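Local coordinates for Atu0111 protein (Agrobacterium tumefaciens, PDB 2FSQ), which is of unknown function but belongs to the 2H clan and may act, as relatives do, as a phosphoesterase or RNA ligase-like enzyme, at residues Q74-M85 with F179-F190. Sequence-based numbering, arbitrary orientation.
With ACY (acetic acid), chain B.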
ATOM      1  N   GLN A  74      19.169   1.374   1.084  1.00 16.13           N
ATOM      2  CA  GLN A  74      18.681  -0.005   0.913  1.00 15.37           C
ATOM      3  C   GLN A  74      17.169  -0.075   0.731  1.00 14.47           C
ATOM      4  O   GLN A  74      16.594  -1.164   0.761  1.00 13.97           O
ATOM      5  CB  GLN A  74      19.064  -0.849   2.122  1.00 15.36           C
ATOM      6  CG  GLN A  74      20.547  -0.857   2.449  1.00 16.34           C
ATOM      7  CD  GLN A  74      20.857  -1.726   3.652  1.00 17.87           C
ATOM      8  OE1 GLN A  74      20.494  -2.907   3.715  1.00 21.83           O
ATOM      9  NE2 GLN A  74      21.564  -1.157   4.593  1.00 17.07           N
ATOM     10  N   LEU A  75      16.553   1.085   0.557  1.00 13.75           N
ATOM     11  CA  LEU A  75      15.102   1.221   0.410  1.00 13.54           C
ATOM     12  C   LEU A  75      14.796   1.904  -0.901  1.00 13.45           C
ATOM     13  O   LEU A  75      15.568   2.745  -1.363  1.00 14.35           O
ATOM     14  CB  LEU A  75      14.542   2.071   1.552  1.00 13.80           C
ATOM     15  CG  LEU A  75      14.715   1.531   2.967  1.00 14.03           C
ATOM     16  CD1 LEU A  75      14.179   2.544   3.981  1.00 14.61           C
ATOM     17  CD2 LEU A  75      13.982   0.220   3.136  1.00 15.08           C
ATOM     18  N   ALA A  76      13.690   1.519  -1.525  1.00 13.22           N
ATOM     19  CA  ALA A  76      13.234   2.148  -2.754  1.00 12.95           C
ATOM     20  C   ALA A  76      12.003   2.965  -2.419  1.00 12.57           C
ATOM     21  O   ALA A  76      10.911   2.417  -2.166  1.00 13.11           O
ATOM     22  CB  ALA A  76      12.904   1.115  -3.813  1.00 13.46           C
ATOM     23  N   PHE A  77      12.173   4.283  -2.355  1.00 12.65           N
ATOM     24  CA  PHE A  77      11.074   5.177  -1.985  1.00 12.69           C
ATOM     25  C   PHE A  77      10.236   5.495  -3.207  1.00 13.71           C
ATOM     26  O   PHE A  77      10.771   5.760  -4.290  1.00 14.61           O
ATOM     27  CB  PHE A  77      11.617   6.490  -1.376  1.00 13.20           C
ATOM     28  CG  PHE A  77      12.124   6.338   0.031  1.00 13.08           C
ATOM     29  CD1 PHE A  77      11.322   6.677   1.126  1.00 15.65           C
ATOM     30  CD2 PHE A  77      13.399   5.837   0.265  1.00 15.70           C
ATOM     31  CE1 PHE A  77      11.800   6.526   2.422  1.00 15.91           C
ATOM     32  CE2 PHE A  77      13.885   5.693   1.544  1.00 14.93           C
ATOM     33  CZ  PHE A  77      13.090   6.031   2.631  1.00 16.70           C
ATOM     34  N   THR A  78       8.923   5.482  -3.024  1.00 13.86           N
ATOM     35  CA  THR A  78       7.981   5.836  -4.070  1.00 13.85           C
ATOM     36  C   THR A  78       7.784   7.366  -4.077  1.00 14.24           C
ATOM     37  O   THR A  78       8.057   8.036  -3.082  1.00 14.47           O
ATOM     38  CB  THR A  78       6.647   5.129  -3.797  1.00 14.36           C
ATOM     39  OG1 THR A  78       6.217   5.485  -2.475  1.00 13.80           O
ATOM     40  CG2 THR A  78       6.842   3.616  -3.836  1.00 15.05           C
ATOM     41  N   PRO A  79       7.297   7.927  -5.191  1.00 14.37           N
ATOM     42  CA  PRO A  79       7.104   9.386  -5.240  1.00 14.54           C
ATOM     43  C   PRO A  79       6.062   9.872  -4.233  1.00 14.36           C
ATOM     44  O   PRO A  79       5.090   9.178  -3.958  1.00 14.22           O
ATOM     45  CB  PRO A  79       6.606   9.639  -6.678  1.00 15.25           C
ATOM     46  CG  PRO A  79       7.132   8.445  -7.440  1.00 15.04           C
ATOM     47  CD  PRO A  79       6.996   7.288  -6.485  1.00 15.12           C
ATOM     48  N   VAL A  80       6.243  11.077  -3.716  1.00 14.93           N
ATOM     49  CA  VAL A  80       5.248  11.638  -2.817  1.00 15.17           C
ATOM     50  C   VAL A  80       3.859  11.647  -3.466  1.00 14.89           C
ATOM     51  O   VAL A  80       2.850  11.316  -2.814  1.00 15.86           O
ATOM     52  CB  VAL A  80       5.661  13.046  -2.343  1.00 15.74           C
ATOM     53  CG1 VAL A  80       4.496  13.729  -1.620  1.00 16.64           C
ATOM     54  CG2 VAL A  80       6.907  12.950  -1.461  1.00 17.68           C
ATOM     55  N   SER A  81       3.779  11.975  -4.753  1.00 14.69           N
ATOM     56  CA  SER A  81       2.471  12.067  -5.400  1.00 14.62           C
ATOM     57  C   SER A  81       1.776  10.701  -5.589  1.00 14.76           C
ATOM     58  O   SER A  81       0.609  10.665  -5.979  1.00 16.49           O
ATOM     59  CB  SER A  81       2.551  12.770  -6.756  1.00 15.94           C
ATOM     60  OG  SER A  81       3.362  12.021  -7.652  1.00 15.33           O
ATOM     61  N   SER A  82       2.512   9.608  -5.356  1.00 13.86           N
ATOM     62  CA  SER A  82       1.962   8.248  -5.466  1.00 13.38           C
ATOM     63  C   SER A  82       1.397   7.718  -4.170  1.00 13.05           C
ATOM     64  O   SER A  82       0.821   6.641  -4.176  1.00 12.94           O
ATOM     65  CB  SER A  82       3.016   7.251  -5.944  1.00 12.65           C
ATOM     66  OG  SER A  82       3.938   6.955  -4.902  1.00 13.02           O
ATOM     67  N   LEU A  83       1.595   8.427  -3.062  1.00 13.64           N
ATOM     68  CA  LEU A  83       1.223   7.876  -1.759  1.00 12.74           C
ATOM     69  C   LEU A  83      -0.263   7.578  -1.676  1.00 13.23           C
ATOM     70  O   LEU A  83      -1.108   8.384  -2.074  1.00 14.23           O
ATOM     71  CB  LEU A  83       1.648   8.813  -0.630  1.00 13.14           C
ATOM     72  CG  LEU A  83       3.166   8.977  -0.449  1.00 14.44           C
ATOM     73  CD1 LEU A  83       3.517  10.067   0.586  1.00 15.69           C
ATOM     74  CD2 LEU A  83       3.892   7.654  -0.126  1.00 16.44           C
ATOM     75  N   HIS A  84      -0.579   6.388  -1.168  1.00 12.48           N
ATOM     76  CA  HIS A  84      -1.962   5.945  -1.135  1.00 11.79           C
ATOM     77  C   HIS A  84      -2.117   4.824  -0.140  1.00 12.01           C
ATOM     78  O   HIS A  84      -1.144   4.152   0.205  1.00 11.74           O
ATOM     79  CB  HIS A  84      -2.384   5.386  -2.512  1.00 11.78           C
ATOM     80  CG  HIS A  84      -1.519   4.255  -2.982  1.00 12.14           C
ATOM     81  ND1 HIS A  84      -1.859   2.920  -2.870  1.00 14.74           N
ATOM     82  CD2 HIS A  84      -0.312   4.285  -3.588  1.00 11.04           C
ATOM     83  CE1 HIS A  84      -0.876   2.178  -3.364  1.00 11.35           C
ATOM     84  NE2 HIS A  84       0.069   2.986  -3.811  1.00 14.63           N
HETATM   85  N   MSE A  85      -3.346   4.626   0.313  1.00 11.49           N
HETATM   86  CA  MSE A  85      -3.696   3.411   1.029  1.00 11.69           C
HETATM   87  C   MSE A  85      -4.504   2.546   0.069  1.00 11.28           C
HETATM   88  O   MSE A  85      -5.575   2.947  -0.381  1.00 12.43           O
HETATM   89  CB  MSE A  85      -4.556   3.709   2.261  1.00 11.94           C
HETATM   90  CG  MSE A  85      -4.850   2.428   3.032  1.00 11.91           C
HETATM   91 SE   MSE A  85      -6.144   2.746   4.485  0.75 15.79          SE
HETATM   92  CE  MSE A  85      -7.757   2.592   3.410  1.00 14.56           C
ATOM     93  N   PHE A 179      -4.145  -2.923   6.504  1.00 11.10           N
ATOM     94  CA  PHE A 179      -4.124  -1.651   5.808  1.00 11.12           C
ATOM     95  C   PHE A 179      -2.816  -0.925   6.059  1.00 11.36           C
ATOM     96  O   PHE A 179      -2.283  -0.943   7.163  1.00 11.32           O
ATOM     97  CB  PHE A 179      -5.300  -0.775   6.243  1.00 11.61           C
ATOM     98  CG  PHE A 179      -6.634  -1.312   5.830  1.00 12.80           C
ATOM     99  CD1 PHE A 179      -7.131  -1.083   4.550  1.00 13.27           C
ATOM    100  CD2 PHE A 179      -7.396  -2.053   6.725  1.00 14.80           C
ATOM    101  CE1 PHE A 179      -8.373  -1.590   4.180  1.00 14.52           C
ATOM    102  CE2 PHE A 179      -8.625  -2.552   6.351  1.00 14.90           C
ATOM    103  CZ  PHE A 179      -9.111  -2.331   5.084  1.00 14.67           C
ATOM    104  N   HIS A 180      -2.319  -0.242   5.037  1.00 10.75           N
ATOM    105  CA  HIS A 180      -1.039   0.434   5.173  1.00 11.50           C
ATOM    106  C   HIS A 180      -0.866   1.487   4.106  1.00 10.66           C
ATOM    107  O   HIS A 180      -1.561   1.462   3.078  1.00 11.32           O
ATOM    108  CB  HIS A 180       0.104  -0.575   5.096  1.00 12.25           C
ATOM    109  CG  HIS A 180       0.124  -1.348   3.819  1.00 11.42           C
ATOM    110  ND1 HIS A 180      -0.742  -2.397   3.572  1.00 11.85           N
ATOM    111  CD2 HIS A 180       0.891  -1.219   2.709  1.00 13.67           C
ATOM    112  CE1 HIS A 180      -0.505  -2.883   2.363  1.00 13.48           C
ATOM    113  NE2 HIS A 180       0.488  -2.196   1.823  1.00 13.90           N
ATOM    114  N   ILE A 181       0.047   2.422   4.360  1.00 11.16           N
ATOM    115  CA  ILE A 181       0.560   3.287   3.304  1.00 11.35           C
ATOM    116  C   ILE A 181       2.036   2.950   3.106  1.00 10.75           C
ATOM    117  O   ILE A 181       2.837   3.011   4.034  1.00 12.15           O
ATOM    118  CB  ILE A 181       0.387   4.774   3.662  1.00 11.99           C
ATOM    119  CG1 ILE A 181      -1.106   5.109   3.625  1.00 13.33           C
ATOM    120  CG2 ILE A 181       1.175   5.650   2.692  1.00 13.65           C
ATOM    121  CD1 ILE A 181      -1.457   6.537   3.990  1.00 17.58           C
ATOM    122  N   THR A 182       2.384   2.576   1.886  1.00 10.75           N
ATOM    123  CA  THR A 182       3.764   2.254   1.563  1.00 10.98           C
ATOM    124  C   THR A 182       4.561   3.543   1.365  1.00 11.37           C
ATOM    125  O   THR A 182       4.176   4.405   0.583  1.00 12.91           O
ATOM    126  CB  THR A 182       3.786   1.406   0.291  1.00 11.58           C
ATOM    127  OG1 THR A 182       3.137   0.159   0.575  1.00 13.21           O
ATOM    128  CG2 THR A 182       5.240   1.157  -0.194  1.00 13.65           C
ATOM    129  N   LEU A 183       5.656   3.665   2.108  1.00 11.17           N
ATOM    130  CA  LEU A 183       6.629   4.719   1.857  1.00 12.41           C
ATOM    131  C   LEU A 183       7.806   4.180   1.038  1.00 12.19           C
ATOM    132  O   LEU A 183       8.428   4.927   0.286  1.00 13.25           O
ATOM    133  CB  LEU A 183       7.149   5.313   3.173  1.00 12.12           C
ATOM    134  CG  LEU A 183       6.105   6.053   4.014  1.00 14.26           C
ATOM    135  CD1 LEU A 183       6.765   6.579   5.265  1.00 16.61           C
ATOM    136  CD2 LEU A 183       5.456   7.189   3.234  1.00 16.58           C
ATOM    137  N   SER A 184       8.118   2.891   1.190  1.00 12.14           N
ATOM    138  CA  SER A 184       9.282   2.333   0.491  1.00 11.98           C
ATOM    139  C   SER A 184       9.155   0.833   0.363  1.00 11.80           C
ATOM    140  O   SER A 184       8.311   0.207   1.014  1.00 11.94           O
ATOM    141  CB  SER A 184      10.588   2.652   1.238  1.00 13.01           C
ATOM    142  OG  SER A 184      10.754   1.821   2.367  1.00 13.61           O
ATOM    143  N   TYR A 185      10.034   0.267  -0.459  1.00 11.44           N
ATOM    144  CA  TYR A 185      10.230  -1.174  -0.523  1.00 11.52           C
ATOM    145  C   TYR A 185      11.627  -1.506  -0.038  1.00 12.46           C
ATOM    146  O   TYR A 185      12.580  -0.787  -0.343  1.00 12.39           O
ATOM    147  CB  TYR A 185      10.068  -1.664  -1.961  1.00 12.57           C
ATOM    148  CG  TYR A 185       8.634  -1.697  -2.407  1.00 12.77           C
ATOM    149  CD1 TYR A 185       7.900  -2.885  -2.333  1.00 13.90           C
ATOM    150  CD2 TYR A 185       7.990  -0.548  -2.855  1.00 12.81           C
ATOM    151  CE1 TYR A 185       6.574  -2.923  -2.702  1.00 13.71           C
ATOM    152  CE2 TYR A 185       6.644  -0.583  -3.235  1.00 11.56           C
ATOM    153  CZ  TYR A 185       5.950  -1.776  -3.144  1.00 12.74           C
ATOM    154  OH  TYR A 185       4.637  -1.830  -3.523  1.00 14.45           O
ATOM    155  N   ILE A 186      11.758  -2.629   0.654  1.00 13.05           N
ATOM    156  CA  ILE A 186      13.082  -3.106   1.060  1.00 13.08           C
ATOM    157  C   ILE A 186      13.798  -3.673  -0.174  1.00 13.26           C
ATOM    158  O   ILE A 186      13.295  -4.599  -0.818  1.00 13.41           O
ATOM    159  CB  ILE A 186      12.985  -4.219   2.117  1.00 14.22           C
ATOM    160  CG1 ILE A 186      12.069  -3.797   3.271  1.00 15.85           C
ATOM    161  CG2 ILE A 186      14.387  -4.648   2.576  1.00 16.68           C
ATOM    162  CD1 ILE A 186      12.619  -2.709   4.110  1.00 20.01           C
ATOM    163  N   VAL A 187      14.961  -3.108  -0.504  1.00 13.24           N
ATOM    164  CA  VAL A 187      15.782  -3.609  -1.608  1.00 12.79           C
ATOM    165  C   VAL A 187      16.797  -4.651  -1.145  1.00 13.27           C
ATOM    166  O   VAL A 187      17.020  -5.656  -1.841  1.00 12.84           O
ATOM    167  CB  VAL A 187      16.499  -2.448  -2.323  1.00 13.02           C
ATOM    168  CG1 VAL A 187      17.285  -2.964  -3.539  1.00 14.35           C
ATOM    169  CG2 VAL A 187      15.493  -1.394  -2.737  1.00 13.20           C
ATOM    170  N   SER A 188      17.404  -4.407   0.024  1.00 13.44           N
ATOM    171  CA  SER A 188      18.306  -5.376   0.657  1.00 14.96           C
ATOM    172  C   SER A 188      18.072  -5.375   2.148  1.00 15.41           C
ATOM    173  O   SER A 188      17.755  -4.333   2.715  1.00 15.72           O
ATOM    174  CB  SER A 188      19.782  -5.092   0.343  1.00 15.24           C
ATOM    175  OG  SER A 188      20.184  -3.793   0.757  1.00 16.38           O
ATOM    176  N   TRP A 189      18.189  -6.547   2.768  1.00 16.37           N
ATOM    177  CA  TRP A 189      17.875  -6.690   4.190  1.00 17.24           C
ATOM    178  C   TRP A 189      18.851  -5.891   5.049  1.00 18.12           C
ATOM    179  O   TRP A 189      19.992  -5.650   4.652  1.00 18.25           O
ATOM    180  CB  TRP A 189      17.844  -8.179   4.590  1.00 17.88           C
ATOM    181  CG  TRP A 189      16.892  -9.017   3.753  1.00 18.77           C
ATOM    182  CD1 TRP A 189      17.231 -10.073   2.941  1.00 19.04           C
ATOM    183  CD2 TRP A 189      15.473  -8.864   3.637  1.00 18.15           C
ATOM    184  NE1 TRP A 189      16.106 -10.582   2.332  1.00 19.91           N
ATOM    185  CE2 TRP A 189      15.011  -9.874   2.748  1.00 17.27           C
ATOM    186  CE3 TRP A 189      14.536  -8.003   4.222  1.00 18.65           C
ATOM    187  CZ2 TRP A 189      13.660 -10.016   2.406  1.00 18.84           C
ATOM    188  CZ3 TRP A 189      13.186  -8.146   3.881  1.00 19.93           C
ATOM    189  CH2 TRP A 189      12.763  -9.155   2.984  1.00 18.85           C
ATOM    190  N   PHE A 190      18.381  -5.455   6.216  1.00 18.29           N
ATOM    191  CA  PHE A 190      19.178  -4.607   7.107  1.00 19.34           C
ATOM    192  C   PHE A 190      20.055  -5.446   8.018  1.00 20.65           C
ATOM    193  O   PHE A 190      19.601  -6.452   8.566  1.00 21.15           O
ATOM    194  CB  PHE A 190      18.261  -3.764   8.014  1.00 18.88           C
ATOM    195  CG  PHE A 190      17.619  -2.573   7.345  1.00 17.31           C
ATOM    196  CD1 PHE A 190      17.430  -2.502   5.960  1.00 17.64           C
ATOM    197  CD2 PHE A 190      17.134  -1.533   8.134  1.00 16.61           C
ATOM    198  CE1 PHE A 190      16.806  -1.396   5.388  1.00 16.20           C
ATOM    199  CE2 PHE A 190      16.517  -0.436   7.576  1.00 16.58           C
ATOM    200  CZ  PHE A 190      16.348  -0.366   6.191  1.00 17.31           C
TER
HETATM  201  C   ACY B 450       0.646  -1.409  -1.195  1.00 28.03           C
HETATM  202  O   ACY B 450       1.140  -0.277  -1.445  1.00 28.20           O
HETATM  203  OXT ACY B 450      -0.584  -1.673  -1.260  1.00 28.57           O
HETATM  204  CH3 ACY B 450       1.569  -2.504  -0.738  1.00 28.45           C
HETATM  205  O   HOH W   1       7.399   7.375  -0.349  1.00 13.71           O
HETATM  206  O   HOH W   2       1.912   4.629  -0.965  1.00 13.08           O
HETATM  207  O   HOH W   3       0.646   2.206  -0.331  1.00 14.19           O
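Between His84 and Thr182 segments 74-85 and 179-190 are joined through water: one molecule accepts from Thr182 N (2.8 Å) and lies within hydrogen-bonding distance of His84 O and an acetate oxygen, while a second links His84 N to Thr182 O. Thr182 OG1 donates to the acetate O at 2.9 Å. The acetate, probably from the crystallisation liquor, also bonds Thr86 OG1. His84 with Thr86, and His180 with Thr182, match the His-x-Thr pairs of the 2H clan. This is consistent with an anion-binding active-site cleft. Farther along, direct bonding takes over: Ala76 and Tyr185 form an antiparallel hydrogen-bonded pair, Ala76 N to Tyr185 O being 2.8 Å and nearly straight (165°). On one face Ser184 CB sits above the centre of the Phe77 ring, 4.1 Å from its centroid; Leu75 CD2 presses on Ile186 CD1 at a tight 3.4 Å, the side chains running alongside. The extended chain of Met85, a selenomethionine, carries its selenium obliquely to the Phe179 ring, a Met-aromatic contact, and the bend at chi3 (84°) turns CE toward Phe179 CD1, 3.9 Å away. Helix 54-67 packs against Phe77, while strands 84-92 and 179-182 pass into separate sheets, bonded to strands 42-48 and 142-147.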